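Putative TetR transcriptional regulator (Rhodococcus sp., PDB 2I10) probably binds DNA as a TetR-family transcriptional regulator and holds p-nitrophenol in a pocket of its C-terminal domain. Local coordinates at residues 30-34 with 35-39; 41-45 with 46-50; 144-148 with 149-153; 153-157 with 158-162. One frame throughout, in Å; residues are numbered along the deposited sequence.

Contact 1 (30-34 with 35-39); sequences EGTSI and TDLTK
The flat carboxylate of Asp-36 has Ser-33 over one of its faces. Ser-33 OG stands almost directly above the carboxylate carbon, 3.2 Å from Asp-36 CG and nearly equidistant from the two oxygens. On the same face Ser-33 N donates to Asp-36 OD2 over 2.9 Å, well out of the carboxylate plane (49°) but with an almost straight N-H line. OG is itself an acceptor: Asp-36 N reaches Ser-33 OG at 2.9 Å. A chi1 of 69° sets OG between the backbone N and the carbonyl carbon of Ser-33, where it can take that amide. The two reciprocal bonds make a capping box, with Ser-33 as N-cap, so that Asp-36 fixes the residue that caps its own first turn.

One turn on, Ile-34 O receives Thr-38 N at 2.9 Å. The hydroxyl Thr-38 OG1 lies within 3.1 Å of both Ile-34 O and Thr-35 O. On the buried side the side chains of Thr-32 and Leu-37 cross at about a right angle, Thr-32 CG2 lying 4.0 Å from Leu-37 CG, while Thr-32 OG1 bonds back to Gly-28 O. Leu-37 packs on Leu-23 of helix 15-27 and Leu-58 of helix 55-66, and Thr-38 leans on Pro-45 and Leu-48 of helix 45-52.

Contact 2 (41-45 with 46-50); sequences LGINP and PSLYA
Leu-41 and Leu-48 meet through single methyl groups, the CD1 atoms standing 3.4 Å apart, tighter than usual for two carbons, with the side chains crossing at about a right angle. Beside them Ile-43 points its CD1 at the first turn of the helix, 3.6 Å from Leu-48 CA. The lodging of that methyl depends on chi1 of Ile-43 (65°), which places CG1 between the backbone N and the carbonyl carbon. This is the close-packed half of the contact: Leu-48 is buried, and Leu-41 continues inward onto Ala-16 and Thr-19 of helix 15-27.

The other half lies toward solvent and carries the polar cap. Here Asn-44 caps the helix, its amide oxygen held by two donors from one residue. Ser-47 N approaches Asn-44 OD1 at 2.9 Å, nearly in line with the amide C=O, whereas the hydroxyl Ser-47 OG donates to Asn-44 OD1 at 2.7 Å from a direction tilted 33° off the amide plane. The pair of bonds fixes the rotation of the exposed Asn-44 amide. Tyr-49 carries its ring outward, away from the loop. Behind the cap the helix proper starts with Leu-48 N bonded to Asn-44 O at 2.9 Å.

Helix 34-41 gives way at Gly-42, the first residue past it, whose phi is positive, and a short turn leads to the capped helix 45-52; this is the turn and second helix of the predicted helix-turn-helix, and helix 45-52 is in the position of the DNA-recognition helix of TetR-family repressors.

Contact 3 (144-148 with 149-153); sequences KALAD and GDLPA
Ala-145 O is the backbone acceptor that closes the end of the helix, taking two donors from opposite faces of its carbonyl plane. Gly-149 N binds Ala-145 O at 2.8 Å from 37° out of that plane, and Leu-151 N reaches Ala-145 O at 3.2 Å from farther above the other face.

The charged groups form a chain along one side. Lys-144 NZ makes a salt bridge of 2.9 Å to Asp-148 OD2, using the syn lone pair. Asp-148 OD2 and Asp-150 OD1 stand 4.4 Å apart, and a water donating to both of these oxygens lies between them; it and the lysine are likely to ease the repulsion. The second oxygen, Asp-150 OD2, is bonded to Ala-83 N. Replacing Asp-150 by an alanine would probably leave Ala-83 N without its acceptor and the bridging water with Asp-148 alone. Another water ties Leu-146 O to Leu-151 O.

Apolar contacts gather round Leu-151. Its CB rests 3.7 Å from Ala-145 CB, and Leu-146 CD2 lies 4.1 Å from Leu-151 CB, with Pro-152 O a further neighbour of that methyl. Leu-151 then packs on Val-195 and Pro-196 near the C-terminus.

Gly-149, with a phi of 99°, is where the chain leaves the helix; a CB there would collide with Asp-148 O. A glycine with positive phi just past the last turn is a common C-terminal helix stop, and here it ends helix 121-148 of the TetR-like C-terminal domain.

Contact 4 (153-157 with 158-162); sequences AGTDC and TALAR. With NPO (p-nitrophenol), chain C.
Cys-157 O accepts from Ala-161 N at 2.9 Å, the shortest of the backbone bonds that form the first turn of the helix. One residue earlier, Asp-156 is the N-cap: its OD1 takes Ala-159 N at 3.1 Å along an almost straight N-H line, from well above the carboxylate plane (66°). With CG anti to the backbone N (chi1 -173°), the carboxylate folds over the first turn, and OD2 touches Ala-159 CB at 3.4 Å. Asp-156 thus starts helix 157-177, which follows helix 121-148 in the TetR-like C-terminal domain and packs against the second subunit, Ala-159 on its Ala-186 and Leu-160 on its Leu-190. Thr-155 CG2 lies 3.8 Å from Leu-160 CD2, while Thr-155 OG1 turns back to Pro-152 O.

Arg-162, bent at chi2 and chi3, sends its guanidinium to the p-nitrophenol pocket. The ligand ring carbon C5 lies at the guanidinium edge, in its plane; the very short approaches to the ring are doubtful. Salt bridges run to Glu-174 and Glu-183 of the second subunit. With an alanine in place of Arg-162, both glutamates would probably lose this cationic partner and a gap would open beside the ligand.

In the fold
Contacts 1 and 2 belong to the predicted helix-turn-helix, contacts 3 and 4 to the C-terminal domain on the opposite side of the chain's centre; the centres of contacts 1 and 3 are about 48 Å apart. Within each pair the contacts touch: Thr-38 of contact 1 packs on Ile-43 of contact 2, and Leu-146 of contact 3 on Cys-157 of contact 4, with Ala-153 shared. Contact 2 is a surface contact; the others are partly buried. Three are helix starts capped by different side chains, serine, asparagine and aspartate, whereas contact 3 is a helix end turned at a glycine, with bridging waters. Among them, contact 4 alone meets the second subunit and the p-nitrophenol.

Contact 1 (30-34 with 35-39)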
loop_
_atom_site.group_PDB
_atom_site.type_symbol
_atom_site.label_atom_id
_atom_site.label_comp_id
_atom_site.label_asym_id
_atom_site.label_seq_id
_atom_site.Cartn_x
_atom_site.Cartn_y
_atom_site.Cartn_z
ATOM N N GLU B 30 -18.957 -14.463 -9.363
ATOM C CA GLU B 30 -19.796 -15.479 -9.991
ATOM C C GLU B 30 -20.000 -16.671 -9.119
ATOM O O GLU B 30 -21.086 -17.232 -9.099
ATOM C CB GLU B 30 -19.182 -15.943 -11.307
ATOM C CG GLU B 30 -19.223 -14.883 -12.358
ATOM C CD GLU B 30 -18.890 -15.384 -13.760
ATOM O OE1 GLU B 30 -18.904 -16.625 -13.996
ATOM O OE2 GLU B 30 -18.632 -14.499 -14.622
ATOM N N GLY B 31 -18.948 -17.034 -8.385
ATOM C CA GLY B 31 -18.951 -18.220 -7.596
ATOM C C GLY B 31 -19.386 -17.964 -6.177
ATOM O O GLY B 31 -19.345 -18.878 -5.372
ATOM N N THR B 32 -19.798 -16.749 -5.856
ATOM C CA THR B 32 -20.346 -16.453 -4.539
ATOM C C THR B 32 -21.860 -16.480 -4.626
ATOM O O THR B 32 -22.436 -15.763 -5.459
ATOM C CB THR B 32 -19.895 -15.091 -4.038
ATOM O OG1 THR B 32 -18.499 -15.143 -3.811
ATOM C CG2 THR B 32 -20.564 -14.731 -2.712
ATOM N N SER B 33 -22.508 -17.331 -3.821
ATOM C CA SER B 33 -23.957 -17.432 -3.932
ATOM C C SER B 33 -24.615 -16.558 -2.886
ATOM O O SER B 33 -23.965 -16.152 -1.911
ATOM C CB SER B 33 -24.419 -18.882 -3.777
ATOM O OG SER B 33 -24.241 -19.359 -2.459
ATOM N N ILE B 34 -25.911 -16.298 -3.065
ATOM C CA ILE B 34 -26.733 -15.693 -2.010
ATOM C C ILE B 34 -26.655 -16.529 -0.725
ATOM O O ILE B 34 -26.594 -15.991 0.394
ATOM C CB ILE B 34 -28.260 -15.538 -2.433
ATOM C CG1 ILE B 34 -28.477 -14.217 -3.160
ATOM C CG2 ILE B 34 -29.169 -15.505 -1.203
ATOM C CD1 ILE B 34 -27.582 -13.996 -4.363
ATOM N N THR B 35 -26.657 -17.843 -0.900
ATOM C CA THR B 35 -26.583 -18.757 0.218
ATOM C C THR B 35 -25.246 -18.583 0.980
ATOM O O THR B 35 -25.247 -18.609 2.200
ATOM C CB THR B 35 -26.830 -20.204 -0.214
ATOM O OG1 THR B 35 -28.162 -20.315 -0.713
ATOM C CG2 THR B 35 -26.720 -21.159 0.995
ATOM N N ASP B 36 -24.141 -18.379 0.256
ATOM C CA ASP B 36 -22.844 -18.078 0.889
ATOM C C ASP B 36 -22.937 -16.813 1.729
ATOM O O ASP B 36 -22.395 -16.745 2.826
ATOM C CB ASP B 36 -21.757 -17.845 -0.174
ATOM C CG ASP B 36 -21.402 -19.123 -0.965
ATOM O OD1 ASP B 36 -21.621 -20.262 -0.443
ATOM O OD2 ASP B 36 -20.869 -18.970 -2.097
ATOM N N LEU B 37 -23.602 -15.793 1.196
ATOM C CA LEU B 37 -23.643 -14.492 1.881
ATOM C C LEU B 37 -24.522 -14.497 3.114
ATOM O O LEU B 37 -24.120 -13.978 4.177
ATOM C CB LEU B 37 -24.104 -13.401 0.925
ATOM C CG LEU B 37 -23.085 -13.055 -0.161
ATOM C CD1 LEU B 37 -23.817 -12.379 -1.347
ATOM C CD2 LEU B 37 -21.993 -12.173 0.377
ATOM N N THR B 38 -25.705 -15.080 2.990
ATOM C CA THR B 38 -26.607 -15.243 4.145
ATOM C C THR B 38 -25.968 -16.063 5.230
ATOM O O THR B 38 -26.075 -15.694 6.404
ATOM C CB THR B 38 -27.992 -15.836 3.776
ATOM O OG1 THR B 38 -27.811 -17.069 3.061
ATOM C CG2 THR B 38 -28.773 -14.798 2.918
ATOM N N LYS B 39 -25.307 -17.161 4.871
ATOM C CA LYS B 39 -24.617 -17.978 5.882
ATOM C C LYS B 39 -23.504 -17.179 6.564
ATOM O O LYS B 39 -23.380 -17.197 7.779
ATOM C CB LYS B 39 -24.036 -19.267 5.288
ATOM C CG LYS B 39 -22.924 -19.917 6.146
ATOM C CD LYS B 39 -22.723 -21.387 5.791
ATOM C CE LYS B 39 -21.612 -22.024 6.634
ATOM N NZ LYS B 39 -21.570 -23.515 6.450
#

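Contact 2 (41-45 with 46-50)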
loop_
_atom_site.group_PDB
_atom_site.type_symbol
_atom_site.label_atom_id
_atom_site.label_comp_id
_atom_site.label_asym_id
_atom_site.label_seq_id
_atom_site.Cartn_x
_atom_site.Cartn_y
_atom_site.Cartn_z
ATOM N N LEU B 41 -23.106 -13.818 6.745
ATOM C CA LEU B 41 -23.681 -12.686 7.459
ATOM C C LEU B 41 -24.561 -13.080 8.625
ATOM O O LEU B 41 -24.771 -12.278 9.539
ATOM C CB LEU B 41 -24.504 -11.817 6.505
ATOM C CG LEU B 41 -23.632 -11.126 5.459
ATOM C CD1 LEU B 41 -24.467 -10.248 4.493
ATOM C CD2 LEU B 41 -22.559 -10.341 6.102
ATOM N N GLY B 42 -25.075 -14.298 8.616
ATOM C CA GLY B 42 -25.990 -14.733 9.698
ATOM C C GLY B 42 -27.372 -14.110 9.678
ATOM O O GLY B 42 -28.074 -14.100 10.686
ATOM N N ILE B 43 -27.777 -13.608 8.513
ATOM C CA ILE B 43 -29.137 -13.071 8.318
ATOM C C ILE B 43 -29.811 -13.812 7.155
ATOM O O ILE B 43 -29.136 -14.364 6.268
ATOM C CB ILE B 43 -29.127 -11.523 8.101
ATOM C CG1 ILE B 43 -28.396 -11.184 6.803
ATOM C CG2 ILE B 43 -28.452 -10.785 9.350
ATOM C CD1 ILE B 43 -28.389 -9.702 6.414
ATOM N N ASN B 44 -31.135 -13.830 7.148
ATOM C CA ASN B 44 -31.855 -14.530 6.094
ATOM C C ASN B 44 -31.886 -13.759 4.745
ATOM O O ASN B 44 -31.484 -12.586 4.675
ATOM C CB ASN B 44 -33.252 -14.991 6.596
ATOM C CG ASN B 44 -34.221 -13.831 6.899
ATOM O OD1 ASN B 44 -34.013 -12.695 6.492
ATOM N ND2 ASN B 44 -35.318 -14.146 7.589
ATOM N N PRO B 45 -32.279 -14.444 3.651
ATOM C CA PRO B 45 -32.304 -13.776 2.340
ATOM C C PRO B 45 -33.151 -12.485 2.260
ATOM O O PRO B 45 -32.679 -11.535 1.736
ATOM C CB PRO B 45 -32.801 -14.874 1.407
ATOM C CG PRO B 45 -32.374 -16.141 2.103
ATOM C CD PRO B 45 -32.676 -15.864 3.549
ATOM N N PRO B 46 -34.401 -12.459 2.771
ATOM C CA PRO B 46 -35.131 -11.171 2.751
ATOM C C PRO B 46 -34.464 -10.033 3.556
ATOM O O PRO B 46 -34.457 -8.895 3.099
ATOM C CB PRO B 46 -36.489 -11.507 3.380
ATOM C CG PRO B 46 -36.448 -12.860 3.790
ATOM C CD PRO B 46 -35.241 -13.562 3.281
ATOM N N SER B 47 -33.911 -10.326 4.740
ATOM C CA SER B 47 -33.145 -9.299 5.456
ATOM C C SER B 47 -31.870 -8.838 4.717
ATOM O O SER B 47 -31.519 -7.680 4.809
ATOM C CB SER B 47 -32.791 -9.719 6.882
ATOM O OG SER B 47 -33.924 -10.237 7.590
ATOM N N LEU B 48 -31.171 -9.727 4.024
ATOM C CA LEU B 48 -30.019 -9.328 3.228
ATOM C C LEU B 48 -30.451 -8.347 2.131
ATOM O O LEU B 48 -29.777 -7.343 1.869
ATOM C CB LEU B 48 -29.334 -10.567 2.604
ATOM C CG LEU B 48 -28.243 -10.278 1.571
ATOM C CD1 LEU B 48 -27.045 -9.834 2.352
ATOM C CD2 LEU B 48 -27.875 -11.517 0.710
ATOM N N TYR B 49 -31.571 -8.665 1.476
ATOM C CA TYR B 49 -32.108 -7.819 0.429
ATOM C C TYR B 49 -32.513 -6.444 0.961
ATOM O O TYR B 49 -32.131 -5.457 0.410
ATOM C CB TYR B 49 -33.302 -8.515 -0.276
ATOM C CG TYR B 49 -33.881 -7.689 -1.394
ATOM C CD1 TYR B 49 -33.219 -7.596 -2.620
ATOM C CD2 TYR B 49 -35.055 -6.941 -1.206
ATOM C CE1 TYR B 49 -33.740 -6.814 -3.656
ATOM C CE2 TYR B 49 -35.581 -6.143 -2.234
ATOM C CZ TYR B 49 -34.908 -6.089 -3.441
ATOM O OH TYR B 49 -35.379 -5.312 -4.451
ATOM N N ALA B 50 -33.260 -6.404 2.046
ATOM C CA ALA B 50 -33.662 -5.142 2.692
ATOM C C ALA B 50 -32.484 -4.266 3.095
ATOM O O ALA B 50 -32.521 -3.036 2.899
ATOM C CB ALA B 50 -34.547 -5.438 3.922
#

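Contact 3 (144-148 with 149-153)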
loop_
_atom_site.group_PDB
_atom_site.type_symbol
_atom_site.label_atom_id
_atom_site.label_comp_id
_atom_site.label_asym_id
_atom_site.label_seq_id
_atom_site.Cartn_x
_atom_site.Cartn_y
_atom_site.Cartn_z
ATOM N N LYS B 144 -5.018 16.946 -21.110
ATOM C CA LYS B 144 -5.890 18.114 -21.143
ATOM C C LYS B 144 -5.244 19.279 -20.424
ATOM O O LYS B 144 -5.334 20.398 -20.883
ATOM C CB LYS B 144 -7.226 17.765 -20.468
ATOM C CG LYS B 144 -8.119 18.927 -20.093
ATOM C CD LYS B 144 -9.401 18.442 -19.438
ATOM C CE LYS B 144 -10.352 19.616 -19.027
ATOM N NZ LYS B 144 -10.298 20.826 -19.907
ATOM N N ALA B 145 -4.629 19.030 -19.259
ATOM C CA ALA B 145 -3.902 20.088 -18.572
ATOM C C ALA B 145 -2.720 20.683 -19.345
ATOM O O ALA B 145 -2.423 21.856 -19.177
ATOM C CB ALA B 145 -3.493 19.677 -17.135
ATOM N N LEU B 146 -2.033 19.901 -20.172
ATOM C CA LEU B 146 -0.965 20.454 -20.990
ATOM C C LEU B 146 -1.547 21.386 -22.070
ATOM O O LEU B 146 -0.932 22.414 -22.412
ATOM C CB LEU B 146 -0.151 19.334 -21.670
ATOM C CG LEU B 146 0.876 18.539 -20.829
ATOM C CD1 LEU B 146 1.371 17.299 -21.553
ATOM C CD2 LEU B 146 2.058 19.423 -20.403
ATOM N N ALA B 147 -2.708 21.006 -22.619
ATOM C CA ALA B 147 -3.368 21.824 -23.648
ATOM C C ALA B 147 -3.899 23.121 -22.994
ATOM O O ALA B 147 -3.705 24.196 -23.525
ATOM C CB ALA B 147 -4.468 21.045 -24.318
ATOM N N ASP B 148 -4.485 23.002 -21.803
ATOM C CA ASP B 148 -5.046 24.141 -21.084
ATOM C C ASP B 148 -3.932 25.012 -20.540
ATOM O O ASP B 148 -4.097 26.213 -20.393
ATOM C CB ASP B 148 -5.932 23.690 -19.912
ATOM C CG ASP B 148 -7.218 23.014 -20.365
ATOM O OD1 ASP B 148 -7.515 23.033 -21.599
ATOM O OD2 ASP B 148 -7.945 22.467 -19.496
ATOM N N GLY B 149 -2.806 24.380 -20.218
ATOM C CA GLY B 149 -1.606 25.095 -19.823
ATOM C C GLY B 149 -1.379 25.177 -18.325
ATOM O O GLY B 149 -0.488 25.888 -17.902
ATOM N N ASP B 150 -2.174 24.475 -17.510
ATOM C CA ASP B 150 -1.925 24.467 -16.058
ATOM C C ASP B 150 -0.874 23.427 -15.672
ATOM O O ASP B 150 -0.353 23.453 -14.584
ATOM C CB ASP B 150 -3.201 24.252 -15.237
ATOM C CG ASP B 150 -3.955 22.996 -15.637
ATOM O OD1 ASP B 150 -4.765 23.066 -16.584
ATOM O OD2 ASP B 150 -3.764 21.949 -14.989
ATOM N N LEU B 151 -0.595 22.497 -16.575
ATOM C CA LEU B 151 0.566 21.611 -16.451
ATOM C C LEU B 151 1.659 22.154 -17.354
ATOM O O LEU B 151 1.429 22.368 -18.540
ATOM C CB LEU B 151 0.204 20.176 -16.824
ATOM C CG LEU B 151 0.815 19.007 -16.063
ATOM C CD1 LEU B 151 0.754 19.166 -14.516
ATOM C CD2 LEU B 151 0.092 17.742 -16.507
ATOM N N PRO B 152 2.843 22.435 -16.782
ATOM C CA PRO B 152 3.957 23.000 -17.565
ATOM C C PRO B 152 4.338 22.092 -18.716
ATOM O O PRO B 152 4.344 20.870 -18.545
ATOM C CB PRO B 152 5.112 23.092 -16.560
ATOM C CG PRO B 152 4.659 22.404 -15.335
ATOM C CD PRO B 152 3.180 22.248 -15.359
ATOM N N ALA B 153 4.672 22.687 -19.867
ATOM C CA ALA B 153 5.014 21.899 -21.050
ATOM C C ALA B 153 6.274 21.090 -20.749
ATOM O O ALA B 153 7.140 21.561 -20.053
ATOM C CB ALA B 153 5.230 22.802 -22.252
HETATM O O HOH W 1 1.351 23.353 -21.191
HETATM O O HOH W 2 -6.800 21.374 -17.281
#

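Contact 4 (153-157 with 158-162)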
loop_
_atom_site.group_PDB
_atom_site.type_symbol
_atom_site.label_atom_id
_atom_site.label_comp_id
_atom_site.label_asym_id
_atom_site.label_seq_id
_atom_site.Cartn_x
_atom_site.Cartn_y
_atom_site.Cartn_z
ATOM N N ALA B 153 4.672 22.687 -19.867
ATOM C CA ALA B 153 5.014 21.899 -21.050
ATOM C C ALA B 153 6.274 21.090 -20.749
ATOM O O ALA B 153 7.140 21.561 -20.053
ATOM C CB ALA B 153 5.230 22.802 -22.252
ATOM N N GLY B 154 6.367 19.863 -21.256
ATOM C CA GLY B 154 7.556 19.044 -20.977
ATOM C C GLY B 154 7.395 18.236 -19.682
ATOM O O GLY B 154 8.308 17.523 -19.281
ATOM N N THR B 155 6.259 18.370 -19.007
ATOM C CA THR B 155 5.991 17.536 -17.810
ATOM C C THR B 155 6.076 16.068 -18.263
ATOM O O THR B 155 5.517 15.690 -19.312
ATOM C CB THR B 155 4.621 17.855 -17.195
ATOM O OG1 THR B 155 4.635 19.195 -16.695
ATOM C CG2 THR B 155 4.237 16.882 -16.020
ATOM N N ASP B 156 6.831 15.253 -17.524
ATOM C CA ASP B 156 6.784 13.827 -17.762
ATOM C C ASP B 156 5.453 13.266 -17.244
ATOM O O ASP B 156 5.301 12.968 -16.066
ATOM C CB ASP B 156 7.989 13.099 -17.180
ATOM C CG ASP B 156 8.022 11.633 -17.581
ATOM O OD1 ASP B 156 6.979 11.104 -18.037
ATOM O OD2 ASP B 156 9.076 10.999 -17.428
ATOM N N CYS B 157 4.473 13.118 -18.137
ATOM C CA CYS B 157 3.107 12.712 -17.691
ATOM C C CYS B 157 3.035 11.261 -17.226
ATOM O O CYS B 157 2.269 10.912 -16.347
ATOM C CB CYS B 157 2.111 12.978 -18.836
ATOM S SG CYS B 157 1.885 14.742 -19.017
ATOM N N THR B 158 3.823 10.418 -17.883
ATOM C CA THR B 158 3.911 9.009 -17.583
ATOM C C THR B 158 4.457 8.767 -16.181
ATOM O O THR B 158 3.866 8.004 -15.395
ATOM C CB THR B 158 4.745 8.323 -18.668
ATOM O OG1 THR B 158 3.923 8.199 -19.834
ATOM C CG2 THR B 158 5.123 6.941 -18.247
ATOM N N ALA B 159 5.598 9.403 -15.876
ATOM C CA ALA B 159 6.146 9.413 -14.546
ATOM C C ALA B 159 5.198 9.988 -13.499
ATOM O O ALA B 159 5.091 9.451 -12.379
ATOM C CB ALA B 159 7.494 10.185 -14.520
ATOM N N LEU B 160 4.560 11.111 -13.835
ATOM C CA LEU B 160 3.681 11.788 -12.887
ATOM C C LEU B 160 2.400 10.975 -12.569
ATOM O O LEU B 160 1.938 10.986 -11.429
ATOM C CB LEU B 160 3.332 13.185 -13.381
ATOM C CG LEU B 160 2.563 14.092 -12.404
ATOM C CD1 LEU B 160 3.359 14.344 -11.114
ATOM C CD2 LEU B 160 2.310 15.370 -13.106
ATOM N N ALA B 161 1.836 10.290 -13.571
ATOM C CA ALA B 161 0.735 9.310 -13.355
ATOM C C ALA B 161 1.115 8.180 -12.404
ATOM O O ALA B 161 0.359 7.829 -11.522
ATOM C CB ALA B 161 0.268 8.709 -14.694
ATOM N N ARG B 162 2.293 7.592 -12.620
ATOM C CA ARG B 162 2.818 6.542 -11.753
ATOM C C ARG B 162 2.993 7.083 -10.346
ATOM O O ARG B 162 2.680 6.422 -9.372
ATOM C CB ARG B 162 4.154 6.018 -12.335
ATOM C CG ARG B 162 4.680 4.696 -11.739
ATOM C CD ARG B 162 3.696 3.514 -11.959
ATOM N NE ARG B 162 3.570 3.166 -13.370
ATOM C CZ ARG B 162 2.819 2.183 -13.870
ATOM N NH1 ARG B 162 2.058 1.426 -13.077
ATOM N NH2 ARG B 162 2.810 1.984 -15.179
HETATM C C1 NPO C . 2.392 -0.922 -16.538
HETATM C C2 NPO C . 2.855 -2.171 -16.165
HETATM C C3 NPO C . 2.351 -2.807 -15.059
HETATM C C4 NPO C . 1.380 -2.211 -14.310
HETATM C C5 NPO C . 0.888 -0.958 -14.653
HETATM C C6 NPO C . 1.392 -0.310 -15.771
HETATM O OH NPO C . 0.943 -2.902 -13.228
HETATM N N1 NPO C . 2.979 -0.364 -17.706
HETATM O O2 NPO C . 3.786 -1.071 -18.325
HETATM O O3 NPO C . 2.708 0.766 -18.128
#